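Local structure of HOBA (Helicobacter pylori, 2UVP) at residues K15-I18 with R19-E23; M7-F10 with Y11-I14; G30-E33 with L34-S37; K170-E173 with N174-S178; H65-L68 with N69-S73. The protein is required for the initiation of DNA replication and increases the binding of the initiator DnaA to the oriC region. One frame throughout, in Å; residues are numbered along the deposited sequence.

Interaction 1 (K15-I18 with R19-E23); sequences KEFI and RDQGE. Unlike the reference sequence in segment 15-18: Ile18 (reference Val).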
loop_
_atom_site.group_PDB
_atom_site.type_symbol
_atom_site.label_atom_id
_atom_site.label_comp_id
_atom_site.label_asym_id
_atom_site.label_seq_id
_atom_site.Cartn_x
_atom_site.Cartn_y
_atom_site.Cartn_z
ATOM N N LYS A 15 25.515 22.764 16.914
ATOM C CA LYS A 15 26.508 23.423 16.069
ATOM C C LYS A 15 27.693 22.485 15.791
ATOM O O LYS A 15 28.148 22.377 14.651
ATOM C CB LYS A 15 26.958 24.749 16.716
ATOM C CG LYS A 15 27.926 25.574 15.863
ATOM C CD LYS A 15 28.481 26.766 16.674
ATOM C CE LYS A 15 29.761 27.330 16.044
ATOM N NZ LYS A 15 30.433 28.309 16.976
ATOM N N GLU A 16 28.169 21.793 16.829
ATOM C CA GLU A 16 29.275 20.833 16.696
ATOM C C GLU A 16 28.858 19.639 15.836
ATOM O O GLU A 16 29.607 19.163 14.966
ATOM C CB GLU A 16 29.709 20.303 18.070
ATOM C CG GLU A 16 30.142 21.347 19.119
ATOM C CD GLU A 16 30.257 20.737 20.543
ATOM O OE1 GLU A 16 30.041 21.467 21.538
ATOM O OE2 GLU A 16 30.532 19.521 20.674
ATOM N N PHE A 17 27.657 19.142 16.107
ATOM C CA PHE A 17 27.159 17.982 15.400
ATOM C C PHE A 17 27.089 18.282 13.911
ATOM O O PHE A 17 27.498 17.472 13.098
ATOM C CB PHE A 17 25.771 17.560 15.918
ATOM C CG PHE A 17 25.258 16.304 15.268
ATOM C CD1 PHE A 17 25.490 15.065 15.854
ATOM C CD2 PHE A 17 24.558 16.355 14.052
ATOM C CE1 PHE A 17 25.035 13.886 15.247
ATOM C CE2 PHE A 17 24.108 15.162 13.431
ATOM C CZ PHE A 17 24.336 13.952 14.036
ATOM N N ILE A 18 26.548 19.442 13.565
ATOM C CA ILE A 18 26.406 19.847 12.162
ATOM C C ILE A 18 27.766 19.963 11.476
ATOM O O ILE A 18 27.980 19.477 10.344
ATOM C CB ILE A 18 25.600 21.161 12.071
ATOM C CG1 ILE A 18 24.124 20.844 12.373
ATOM C CG2 ILE A 18 25.676 21.797 10.681
ATOM C CD1 ILE A 18 23.620 19.702 11.556
ATOM N N ARG A 19 28.695 20.614 12.165
ATOM C CA ARG A 19 30.026 20.775 11.584
ATOM C C ARG A 19 30.643 19.409 11.293
ATOM O O ARG A 19 31.114 19.162 10.186
ATOM C CB ARG A 19 30.912 21.633 12.480
ATOM C CG ARG A 19 32.338 21.816 11.911
ATOM C CD ARG A 19 33.233 22.674 12.841
ATOM N NE ARG A 19 32.883 22.579 14.261
ATOM C CZ ARG A 19 33.096 21.524 15.052
ATOM N NH1 ARG A 19 33.658 20.411 14.578
ATOM N NH2 ARG A 19 32.729 21.584 16.333
ATOM N N ASP A 20 30.579 18.510 12.271
ATOM C CA ASP A 20 31.158 17.189 12.157
ATOM C C ASP A 20 30.437 16.369 11.063
ATOM O O ASP A 20 31.065 15.626 10.319
ATOM C CB ASP A 20 31.092 16.449 13.500
ATOM C CG ASP A 20 32.051 17.015 14.551
ATOM O OD1 ASP A 20 32.928 17.835 14.208
ATOM O OD2 ASP A 20 31.916 16.622 15.740
ATOM N N GLN A 21 29.119 16.520 10.981
ATOM C CA GLN A 21 28.335 15.750 10.018
ATOM C C GLN A 21 28.804 16.055 8.586
ATOM O O GLN A 21 29.040 15.151 7.774
ATOM C CB GLN A 21 26.847 16.096 10.197
ATOM C CG GLN A 21 25.891 15.238 9.391
ATOM C CD GLN A 21 24.483 15.793 9.478
ATOM O OE1 GLN A 21 24.269 17.006 9.359
ATOM N NE2 GLN A 21 23.517 14.907 9.658
ATOM N N GLY A 22 28.966 17.338 8.292
ATOM C CA GLY A 22 29.345 17.760 6.948
ATOM C C GLY A 22 30.798 17.385 6.675
ATOM O O GLY A 22 31.139 17.011 5.569
ATOM N N GLU A 23 31.646 17.456 7.704
ATOM C CA GLU A 23 33.064 17.115 7.537
ATOM C C GLU A 23 33.247 15.642 7.192
ATOM O O GLU A 23 34.055 15.288 6.323
ATOM C CB GLU A 23 33.877 17.543 8.778
ATOM C CG GLU A 23 34.034 19.070 8.838
ATOM C CD GLU A 23 34.878 19.580 10.020
ATOM O OE1 GLU A 23 35.331 18.750 10.846
ATOM O OE2 GLU A 23 35.065 20.821 10.114
#
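Arg19 N bonds Lys15 O one turn back, at 3.1 Å. The Arg19 side chain doubles back toward the N-terminus. The bend at chi3 (29°) lays the guanidinium beside Glu16, and Arg19 NH2 comes within 3.7 Å of Glu16 CB. This is contact with the aliphatic root of Glu16, not with its carboxylate. The charge is met by the next residue, Arg19 NH1 forming a salt bridge of 2.7 Å to Asp20 OD1. Asp20 N in turn bonds Glu16 O. The i to i+4 ladder is that of a regular alpha helix, the long helix 10-28, which here packs against another protein chain. Gln21 N bonds Phe17 O at 2.8 Å. The Gln21 amide rises between two side chains of the preceding turn: NE2 sits at the edge of the Phe17 ring, 3.8 Å from CE2, and OE1 lies 3.5 Å from Ile18 CD1. A polar side chain of another chain hydrogen-bonds Gln21 OE1. Gly22 N continues the ladder to Ile18 O.

Interaction 2 (M7-F10 with Y11-I14); sequences MKNF and YDWI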
loop_
_atom_site.group_PDB
_atom_site.type_symbol
_atom_site.label_atom_id
_atom_site.label_comp_id
_atom_site.label_asym_id
_atom_site.label_seq_id
_atom_site.Cartn_x
_atom_site.Cartn_y
_atom_site.Cartn_z
ATOM N N MET A 7 26.158 16.919 30.116
ATOM C CA MET A 7 24.957 17.565 29.500
ATOM C C MET A 7 25.255 18.923 28.878
ATOM O O MET A 7 25.068 19.975 29.500
ATOM C CB MET A 7 23.802 17.680 30.496
ATOM C CG MET A 7 22.564 16.914 30.063
ATOM S SD MET A 7 21.633 16.261 31.448
ATOM C CE MET A 7 22.933 15.336 32.285
ATOM N N LYS A 8 25.708 18.880 27.631
ATOM C CA LYS A 8 25.903 20.079 26.842
ATOM C C LYS A 8 24.569 20.756 26.604
ATOM O O LYS A 8 23.523 20.105 26.624
ATOM C CB LYS A 8 26.549 19.727 25.500
ATOM C CG LYS A 8 28.062 19.515 25.584
ATOM C CD LYS A 8 28.754 19.707 24.230
ATOM C CE LYS A 8 28.614 18.475 23.326
ATOM N NZ LYS A 8 29.146 17.224 23.948
ATOM N N ASN A 9 24.604 22.067 26.400
ATOM C CA ASN A 9 23.427 22.757 25.928
ATOM C C ASN A 9 23.130 22.326 24.486
ATOM O O ASN A 9 24.039 22.194 23.669
ATOM C CB ASN A 9 23.601 24.262 25.981
ATOM C CG ASN A 9 22.355 24.988 25.559
ATOM O OD1 ASN A 9 21.358 25.031 26.297
ATOM N ND2 ASN A 9 22.379 25.537 24.358
ATOM N N PHE A 10 21.852 22.097 24.209
ATOM C CA PHE A 10 21.372 21.742 22.870
ATOM C C PHE A 10 21.980 22.583 21.738
ATOM O O PHE A 10 22.442 22.038 20.730
ATOM C CB PHE A 10 19.851 21.868 22.849
ATOM C CG PHE A 10 19.231 21.504 21.528
ATOM C CD1 PHE A 10 18.990 20.166 21.210
ATOM C CD2 PHE A 10 18.922 22.480 20.599
ATOM C CE1 PHE A 10 18.415 19.831 19.997
ATOM C CE2 PHE A 10 18.344 22.148 19.384
ATOM C CZ PHE A 10 18.103 20.822 19.091
ATOM N N TYR A 11 21.969 23.903 21.899
ATOM C CA TYR A 11 22.405 24.804 20.841
ATOM C C TYR A 11 23.917 24.768 20.598
ATOM O O TYR A 11 24.374 24.945 19.471
ATOM C CB TYR A 11 21.859 26.218 21.075
ATOM C CG TYR A 11 20.337 26.220 21.015
ATOM C CD1 TYR A 11 19.570 26.062 22.176
ATOM C CD2 TYR A 11 19.672 26.295 19.781
ATOM C CE1 TYR A 11 18.171 26.025 22.117
ATOM C CE2 TYR A 11 18.295 26.269 19.711
ATOM C CZ TYR A 11 17.544 26.128 20.881
ATOM O OH TYR A 11 16.169 26.096 20.813
ATOM N N ASP A 12 24.680 24.493 21.649
ATOM C CA ASP A 12 26.114 24.274 21.505
ATOM C C ASP A 12 26.339 22.939 20.806
ATOM O O ASP A 12 27.115 22.833 19.836
ATOM C CB ASP A 12 26.781 24.268 22.880
ATOM C CG ASP A 12 26.746 25.629 23.548
ATOM O OD1 ASP A 12 26.861 26.636 22.830
ATOM O OD2 ASP A 12 26.594 25.687 24.791
ATOM N N TRP A 13 25.635 21.922 21.303
ATOM C CA TRP A 13 25.769 20.570 20.788
ATOM C C TRP A 13 25.466 20.521 19.283
ATOM O O TRP A 13 26.227 19.930 18.491
ATOM C CB TRP A 13 24.851 19.585 21.536
ATOM C CG TRP A 13 24.786 18.253 20.813
ATOM C CD1 TRP A 13 25.690 17.230 20.884
ATOM C CD2 TRP A 13 23.797 17.855 19.860
ATOM N NE1 TRP A 13 25.306 16.201 20.040
ATOM C CE2 TRP A 13 24.155 16.570 19.393
ATOM C CE3 TRP A 13 22.640 18.460 19.356
ATOM C CZ2 TRP A 13 23.389 15.875 18.439
ATOM C CZ3 TRP A 13 21.889 17.781 18.396
ATOM C CH2 TRP A 13 22.273 16.502 17.947
ATOM N N ILE A 14 24.368 21.151 18.888
ATOM C CA ILE A 14 23.921 21.014 17.505
ATOM C C ILE A 14 24.892 21.657 16.510
ATOM O O ILE A 14 25.112 21.126 15.423
ATOM C CB ILE A 14 22.457 21.476 17.321
ATOM C CG1 ILE A 14 21.849 20.768 16.099
ATOM C CG2 ILE A 14 22.361 22.982 17.255
ATOM C CD1 ILE A 14 20.324 20.881 16.051
HETATM O O HOH W 1 27.092 23.335 26.421
#
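Phe10 directs the edge of its ring at the face of Tyr11 in a T-shaped stack. This is the first turn of helix 10-28, with Asn9 at the N-cap position. Phe10 CD2 stands over the centre of the Tyr11 ring, 3.9 Å from Tyr11 CZ. The ring planes are 81° apart. The torsions bring these neighbours together: Phe10 CG is anti to its backbone N (chi1 -179°), whereas Tyr11 CG lies beside its own backbone N (chi1 -63°). Phe10 CZ also rests on Ile14 CD1 at 3.8 Å, the two side chains lying alongside and pointing the same way. Phe10 and Ile14 are buried and form the tight part of the contact. Backbone bonds close the turn, Trp13 N to Asn9 O at 2.9 Å and Ile14 N to Phe10 O at 2.8 Å. The other side is looser. Lys8 is exposed and bends its chain so that CE meets the edge of the Trp13 indole at CD1, 4.0 Å away. Lys8 and Asn9 pair in a parallel beta ladder with a strand of another chain, so that sheet continues across the subunit interface. Asp12, also exposed, reaches back to the start of the helix through a water. The water donates to Asp12 OD2 at 2.9 Å and accepts from Asn9 N at 2.8 Å.

Interaction 3 (G30-E33 with L34-S37); sequences GWLE and LERS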
loop_
_atom_site.group_PDB
_atom_site.type_symbol
_atom_site.label_atom_id
_atom_site.label_comp_id
_atom_site.label_asym_id
_atom_site.label_seq_id
_atom_site.Cartn_x
_atom_site.Cartn_y
_atom_site.Cartn_z
ATOM N N GLY A 30 34.764 10.777 -1.726
ATOM C CA GLY A 30 35.443 10.153 -2.873
ATOM C C GLY A 30 35.434 8.632 -2.853
ATOM O O GLY A 30 36.150 8.000 -3.622
ATOM N N TRP A 31 34.572 8.040 -2.027
ATOM C CA TRP A 31 34.535 6.597 -1.822
ATOM C C TRP A 31 34.332 5.843 -3.144
ATOM O O TRP A 31 34.893 4.768 -3.341
ATOM C CB TRP A 31 33.427 6.223 -0.815
ATOM C CG TRP A 31 32.046 6.317 -1.406
ATOM C CD1 TRP A 31 31.279 7.443 -1.528
ATOM C CD2 TRP A 31 31.284 5.243 -1.997
ATOM N NE1 TRP A 31 30.080 7.133 -2.154
ATOM C CE2 TRP A 31 30.061 5.798 -2.449
ATOM C CE3 TRP A 31 31.514 3.867 -2.184
ATOM C CZ2 TRP A 31 29.067 5.023 -3.068
ATOM C CZ3 TRP A 31 30.519 3.087 -2.806
ATOM C CH2 TRP A 31 29.311 3.674 -3.235
ATOM N N LEU A 32 33.537 6.403 -4.053
ATOM C CA LEU A 32 33.211 5.669 -5.281
ATOM C C LEU A 32 34.406 5.549 -6.231
ATOM O O LEU A 32 34.480 4.617 -7.010
ATOM C CB LEU A 32 31.969 6.259 -5.959
ATOM C CG LEU A 32 31.266 5.430 -7.048
ATOM C CD1 LEU A 32 31.068 3.977 -6.658
ATOM C CD2 LEU A 32 29.909 6.140 -7.339
ATOM N N GLU A 33 35.354 6.488 -6.138
ATOM C CA GLU A 33 36.603 6.420 -6.920
ATOM C C GLU A 33 37.442 5.215 -6.496
ATOM O O GLU A 33 38.236 4.696 -7.287
ATOM C CB GLU A 33 37.417 7.688 -6.705
ATOM C CG GLU A 33 36.750 8.949 -7.213
ATOM C CD GLU A 33 37.726 10.095 -7.292
ATOM O OE1 GLU A 33 38.778 9.911 -7.941
ATOM O OE2 GLU A 33 37.453 11.182 -6.721
ATOM N N LEU A 34 37.259 4.788 -5.248
ATOM C CA LEU A 34 38.017 3.672 -4.666
ATOM C C LEU A 34 37.220 2.357 -4.655
ATOM O O LEU A 34 37.711 1.314 -4.197
ATOM C CB LEU A 34 38.455 4.044 -3.242
ATOM C CG LEU A 34 39.366 5.266 -3.059
ATOM C CD1 LEU A 34 39.470 5.622 -1.570
ATOM C CD2 LEU A 34 40.762 4.998 -3.645
ATOM N N GLU A 35 35.985 2.399 -5.148
ATOM C CA GLU A 35 35.134 1.225 -5.088
ATOM C C GLU A 35 35.578 0.222 -6.132
ATOM O O GLU A 35 35.662 0.542 -7.319
ATOM C CB GLU A 35 33.669 1.601 -5.303
ATOM C CG GLU A 35 32.729 0.394 -5.335
ATOM C CD GLU A 35 32.814 -0.453 -4.070
ATOM O OE1 GLU A 35 32.884 0.122 -2.953
ATOM O OE2 GLU A 35 32.797 -1.699 -4.196
ATOM N N ARG A 36 35.845 -1.000 -5.683
ATOM C CA ARG A 36 36.444 -1.991 -6.556
ATOM C C ARG A 36 35.491 -3.069 -7.046
ATOM O O ARG A 36 35.858 -3.814 -7.945
ATOM C CB ARG A 36 37.672 -2.642 -5.897
ATOM C CG ARG A 36 38.681 -1.642 -5.349
ATOM C CD ARG A 36 39.180 -0.668 -6.411
ATOM N NE ARG A 36 40.096 0.298 -5.786
ATOM C CZ ARG A 36 40.432 1.480 -6.302
ATOM N NH1 ARG A 36 39.943 1.879 -7.472
ATOM N NH2 ARG A 36 41.270 2.262 -5.634
ATOM N N SER A 37 34.274 -3.154 -6.492
ATOM C CA SER A 37 33.277 -4.069 -7.081
ATOM C C SER A 37 32.938 -3.568 -8.488
ATOM O O SER A 37 33.194 -2.405 -8.824
ATOM C CB SER A 37 32.025 -4.227 -6.213
ATOM O OG SER A 37 31.298 -3.010 -6.098
HETATM O O HOH W 2 35.709 3.362 -9.058
#
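Trp31 and Glu35 meet obliquely, the carboxylate plane turned 62° from the indole. Glu35 OE1 lies at the ring edge, in its plane, 3.8 Å from Trp31 CZ3. A bend at chi2 (57°) turns the Glu35 carboxylate out of an extended course. Its other oxygen, OE2, takes two bonds from Ser37, 3.1 Å from N and 2.8 Å from OG. They arrive from opposite faces of the carboxylate plane, on the anti side, and would limit its rotation. Residues 31-33 have helical backbone angles without the regular bonds, in the loop between helices 10-28 and 39-51. Leu34 N bonds Trp31 O at 3.0 Å, from well above the carbonyl plane. A weak bond follows from Glu35 N to Leu32 O. Leu32 CD1 touches Glu35 CB at 3.8 Å. Both Trp31 and Leu32 pack on helix 161-180, where Gln167 OE1 accepts from Trp31 NE1 and Lys164 makes a cation-pi contact with the indole. Glu33, in this loop, is a calcium ligand in a structure of this protein.

Interaction 4 (K170-E173 with N174-S178); sequences KLFE and NALFS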
loop_
_atom_site.group_PDB
_atom_site.type_symbol
_atom_site.label_atom_id
_atom_site.label_comp_id
_atom_site.label_asym_id
_atom_site.label_seq_id
_atom_site.Cartn_x
_atom_site.Cartn_y
_atom_site.Cartn_z
ATOM N N LYS A 170 21.727 7.603 -8.680
ATOM C CA LYS A 170 21.899 8.763 -9.533
ATOM C C LYS A 170 22.947 8.459 -10.608
ATOM O O LYS A 170 22.816 8.916 -11.755
ATOM C CB LYS A 170 22.267 9.979 -8.701
ATOM C CG LYS A 170 21.044 10.531 -7.894
ATOM C CD LYS A 170 21.490 11.552 -6.864
ATOM C CE LYS A 170 20.298 12.076 -6.000
ATOM N NZ LYS A 170 19.178 12.650 -6.856
ATOM N N LEU A 171 23.951 7.659 -10.247
ATOM C CA LEU A 171 24.934 7.214 -11.231
ATOM C C LEU A 171 24.244 6.336 -12.291
ATOM O O LEU A 171 24.419 6.559 -13.510
ATOM C CB LEU A 171 26.049 6.416 -10.552
ATOM C CG LEU A 171 27.084 5.792 -11.480
ATOM C CD1 LEU A 171 27.858 6.875 -12.245
ATOM C CD2 LEU A 171 28.038 4.913 -10.637
ATOM N N PHE A 172 23.457 5.358 -11.831
ATOM C CA PHE A 172 22.722 4.495 -12.728
ATOM C C PHE A 172 21.813 5.266 -13.680
ATOM O O PHE A 172 21.857 5.042 -14.892
ATOM C CB PHE A 172 21.908 3.435 -11.963
ATOM C CG PHE A 172 21.008 2.654 -12.854
ATOM C CD1 PHE A 172 21.524 1.645 -13.655
ATOM C CD2 PHE A 172 19.653 2.978 -12.962
ATOM C CE1 PHE A 172 20.702 0.929 -14.533
ATOM C CE2 PHE A 172 18.816 2.263 -13.839
ATOM C CZ PHE A 172 19.352 1.218 -14.616
ATOM N N GLU A 173 20.999 6.187 -13.161
ATOM C CA GLU A 173 20.055 6.901 -14.032
ATOM C C GLU A 173 20.757 7.831 -15.035
ATOM O O GLU A 173 20.305 7.995 -16.172
ATOM C CB GLU A 173 19.004 7.657 -13.208
ATOM C CG GLU A 173 19.566 8.822 -12.439
ATOM C CD GLU A 173 18.494 9.712 -11.814
ATOM O OE1 GLU A 173 17.382 9.855 -12.382
ATOM O OE2 GLU A 173 18.813 10.297 -10.767
ATOM N N ASN A 174 21.859 8.449 -14.620
ATOM C CA ASN A 174 22.641 9.279 -15.554
ATOM C C ASN A 174 23.274 8.423 -16.647
ATOM O O ASN A 174 23.274 8.804 -17.821
ATOM C CB ASN A 174 23.691 10.067 -14.809
ATOM C CG ASN A 174 23.164 11.367 -14.306
ATOM O OD1 ASN A 174 23.268 12.411 -14.996
ATOM N ND2 ASN A 174 22.565 11.335 -13.120
ATOM N N ALA A 175 23.782 7.257 -16.251
ATOM C CA ALA A 175 24.385 6.325 -17.193
ATOM C C ALA A 175 23.343 5.862 -18.184
ATOM O O ALA A 175 23.563 5.938 -19.388
ATOM C CB ALA A 175 24.998 5.161 -16.481
ATOM N N LEU A 176 22.192 5.428 -17.681
ATOM C CA LEU A 176 21.092 4.999 -18.559
ATOM C C LEU A 176 20.673 6.045 -19.598
ATOM O O LEU A 176 20.578 5.723 -20.788
ATOM C CB LEU A 176 19.877 4.604 -17.714
ATOM C CG LEU A 176 18.584 4.281 -18.453
ATOM C CD1 LEU A 176 18.769 3.126 -19.424
ATOM C CD2 LEU A 176 17.477 3.964 -17.428
ATOM N N PHE A 177 20.401 7.273 -19.157
ATOM C CA PHE A 177 19.913 8.298 -20.066
ATOM C C PHE A 177 21.019 8.845 -20.944
ATOM O O PHE A 177 20.777 9.240 -22.095
ATOM C CB PHE A 177 19.157 9.391 -19.314
ATOM C CG PHE A 177 17.767 8.986 -18.982
ATOM C CD1 PHE A 177 17.510 8.220 -17.856
ATOM C CD2 PHE A 177 16.721 9.307 -19.838
ATOM C CE1 PHE A 177 16.231 7.803 -17.555
ATOM C CE2 PHE A 177 15.428 8.885 -19.561
ATOM C CZ PHE A 177 15.177 8.134 -18.422
ATOM N N SER A 178 22.239 8.827 -20.423
ATOM C CA SER A 178 23.396 9.127 -21.255
ATOM C C SER A 178 23.445 8.211 -22.471
ATOM O O SER A 178 23.715 8.683 -23.578
ATOM C CB SER A 178 24.697 9.077 -20.460
ATOM O OG SER A 178 24.783 10.227 -19.639
HETATM O O HOH W 3 20.269 12.576 -11.303
#
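Lys170 O accepts two bonds from Asn174, 2.8 Å from the side-chain ND2 and 3.1 Å from the backbone N. They reach the oxygen from opposite faces of its carbonyl plane. Lys170 O lies almost in the amide plane of Asn174, and the ND2 bond is nearly straight at 167°. The Asn174 amide thus folds back on the preceding turn of the long helix 161-180, doubling the usual i to i+4 bond. A turn later the pattern repeats at Asn174 O, which accepts from Ser178 N and, at 2.8 Å, from Ser178 OG. The regular ladder continues with Ala175 N to Leu171 O and Leu176 N to Phe172 O. Beyond the polar groups, Phe172 and Leu176 lie side by side with Phe172 CE2 4.2 Å from Leu176 CD2. Phe172 also meets Trp119 edge-to-face, and Leu171 and Ala175 pack on Ile43 of helix 39-51. Outside this helix, Lys170 NZ forms a salt bridge with an acidic side chain of another chain. At the far end, Phe177 N bonds Glu173 O, and the same oxygen lies in the plane of the Phe177 ring at its edge, 3.3 Å from CD1.

Interaction 5 (H65-L68 with N69-S73); sequences HWFL and NYILS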
loop_
_atom_site.group_PDB
_atom_site.type_symbol
_atom_site.label_atom_id
_atom_site.label_comp_id
_atom_site.label_asym_id
_atom_site.label_seq_id
_atom_site.Cartn_x
_atom_site.Cartn_y
_atom_site.Cartn_z
ATOM N N HIS A 65 12.823 -0.431 2.122
ATOM C CA HIS A 65 11.577 -0.185 1.382
ATOM C C HIS A 65 11.526 1.251 0.873
ATOM O O HIS A 65 11.042 1.487 -0.236
ATOM C CB HIS A 65 10.331 -0.480 2.220
ATOM C CG HIS A 65 10.121 -1.929 2.504
ATOM N ND1 HIS A 65 9.008 -2.395 3.179
ATOM C CD2 HIS A 65 10.845 -3.025 2.169
ATOM C CE1 HIS A 65 9.077 -3.712 3.277
ATOM N NE2 HIS A 65 10.173 -4.122 2.664
ATOM N N TRP A 66 12.028 2.210 1.658
ATOM C CA TRP A 66 12.056 3.605 1.179
ATOM C C TRP A 66 12.850 3.712 -0.132
ATOM O O TRP A 66 12.504 4.500 -1.014
ATOM C CB TRP A 66 12.640 4.553 2.229
ATOM C CG TRP A 66 14.088 4.274 2.554
ATOM C CD1 TRP A 66 14.561 3.427 3.502
ATOM C CD2 TRP A 66 15.236 4.830 1.892
ATOM N NE1 TRP A 66 15.947 3.442 3.505
ATOM C CE2 TRP A 66 16.382 4.299 2.526
ATOM C CE3 TRP A 66 15.400 5.745 0.840
ATOM C CZ2 TRP A 66 17.691 4.639 2.125
ATOM C CZ3 TRP A 66 16.709 6.090 0.438
ATOM C CH2 TRP A 66 17.827 5.541 1.097
ATOM N N PHE A 67 13.896 2.902 -0.283
ATOM C CA PHE A 67 14.777 3.030 -1.445
ATOM C C PHE A 67 14.161 2.331 -2.662
ATOM O O PHE A 67 14.306 2.787 -3.795
ATOM C CB PHE A 67 16.181 2.516 -1.133
ATOM C CG PHE A 67 17.169 2.727 -2.257
ATOM C CD1 PHE A 67 17.473 4.019 -2.712
ATOM C CD2 PHE A 67 17.773 1.631 -2.876
ATOM C CE1 PHE A 67 18.426 4.226 -3.748
ATOM C CE2 PHE A 67 18.703 1.820 -3.931
ATOM C CZ PHE A 67 19.011 3.132 -4.366
ATOM N N LEU A 68 13.446 1.238 -2.412
ATOM C CA LEU A 68 12.598 0.619 -3.447
ATOM C C LEU A 68 11.647 1.689 -4.013
ATOM O O LEU A 68 11.560 1.888 -5.219
ATOM C CB LEU A 68 11.786 -0.533 -2.834
ATOM C CG LEU A 68 11.335 -1.739 -3.673
ATOM C CD1 LEU A 68 10.133 -2.418 -3.040
ATOM C CD2 LEU A 68 11.158 -1.544 -5.152
ATOM N N ASN A 69 10.948 2.391 -3.121
ATOM C CA ASN A 69 10.038 3.468 -3.505
ATOM C C ASN A 69 10.761 4.544 -4.322
ATOM O O ASN A 69 10.260 5.000 -5.370
ATOM C CB ASN A 69 9.418 4.027 -2.213
ATOM C CG ASN A 69 8.349 5.075 -2.453
ATOM O OD1 ASN A 69 8.436 5.887 -3.362
ATOM N ND2 ASN A 69 7.332 5.079 -1.578
ATOM N N TYR A 70 11.948 4.916 -3.860
ATOM C CA TYR A 70 12.777 5.909 -4.554
ATOM C C TYR A 70 13.115 5.454 -5.972
ATOM O O TYR A 70 13.009 6.239 -6.908
ATOM C CB TYR A 70 14.057 6.092 -3.766
ATOM C CG TYR A 70 14.964 7.189 -4.289
ATOM C CD1 TYR A 70 14.758 8.514 -3.942
ATOM C CD2 TYR A 70 16.054 6.874 -5.113
ATOM C CE1 TYR A 70 15.619 9.528 -4.411
ATOM C CE2 TYR A 70 16.918 7.876 -5.589
ATOM C CZ TYR A 70 16.696 9.193 -5.222
ATOM O OH TYR A 70 17.521 10.218 -5.652
ATOM N N ILE A 71 13.494 4.194 -6.130
ATOM C CA ILE A 71 13.823 3.677 -7.476
ATOM C C ILE A 71 12.612 3.798 -8.414
ATOM O O ILE A 71 12.706 4.321 -9.527
ATOM C CB ILE A 71 14.339 2.230 -7.381
ATOM C CG1 ILE A 71 15.734 2.218 -6.723
ATOM C CG2 ILE A 71 14.386 1.562 -8.765
ATOM C CD1 ILE A 71 16.206 0.814 -6.334
ATOM N N LEU A 72 11.471 3.292 -7.959
ATOM C CA LEU A 72 10.264 3.315 -8.772
ATOM C C LEU A 72 9.850 4.738 -9.152
ATOM O O LEU A 72 9.542 5.009 -10.314
ATOM C CB LEU A 72 9.128 2.615 -8.029
ATOM C CG LEU A 72 9.033 1.080 -7.994
ATOM C CD1 LEU A 72 10.296 0.327 -8.287
ATOM C CD2 LEU A 72 8.454 0.660 -6.636
ATOM N N SER A 73 9.855 5.659 -8.190
ATOM C CA SER A 73 9.373 7.006 -8.484
ATOM C C SER A 73 10.355 7.796 -9.319
ATOM O O SER A 73 9.942 8.662 -10.091
ATOM C CB SER A 73 9.023 7.816 -7.222
ATOM O OG SER A 73 10.123 7.928 -6.359
#
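Ile71 leans over the ring of Phe67 one turn earlier in the helix. Ile71 CB lies 3.5 Å from Leu68 O. CG1 comes next, placed beside the backbone N by chi1 of -70°. Ile71 CG1 lies 3.3 Å from Phe67 O and over one face of the Phe67 ring, 4.2 Å from the centroid, in a CH-pi contact. The chain then runs out extended to Ile71 CD1, which ends 3.6 Å from Phe67 CE2. Helix 65-75 is the crossover helix of a beta-alpha-beta unit with strands 55-60 and 88-90. Ile71 also touches Val58 of strand 55-60 and Phe169 of helix 161-180. Tyr70 takes another part of the Phe67 ring. The ring planes are only 16° apart but slid past each other, and contact is through Phe67 CE1 and Tyr70 CD2 at 3.8 Å. Tyr70 OH and an acidic side chain of another chain form a hydrogen bond. Leu68 and Leu72 turn to the sheet, where both touch Val58 and Asp90. Their methyls meet, Leu68 CD2 to Leu72 CD1 at 3.8 Å. Backbone bonds from Asn69 N to His65 O and from Leu72 N to Leu68 O span the turns.

Overall arrangement
Interaction 2 covers the start of helix 10-28 and the strand before it; interaction 1 follows on that helix. They touch and lie far from the chain's centre, facing another subunit. Interaction 5 is the buried contact of the set, mainly apolar, and lies between the sheet and helix 161-180. Interaction 4 is on that helix and mixes buried side chains with polar groups gripping the backbone. It meets interaction 5 through Lys170 and Tyr70, and interaction 3 through Leu171 and Leu32. Interaction 3 is a surface contact in a loop, where i to i+3 backbone bonds, one weak, replace the regular ladder. Aromatic pairs mark interactions 2 and 5, while interaction 1 has a salt bridge.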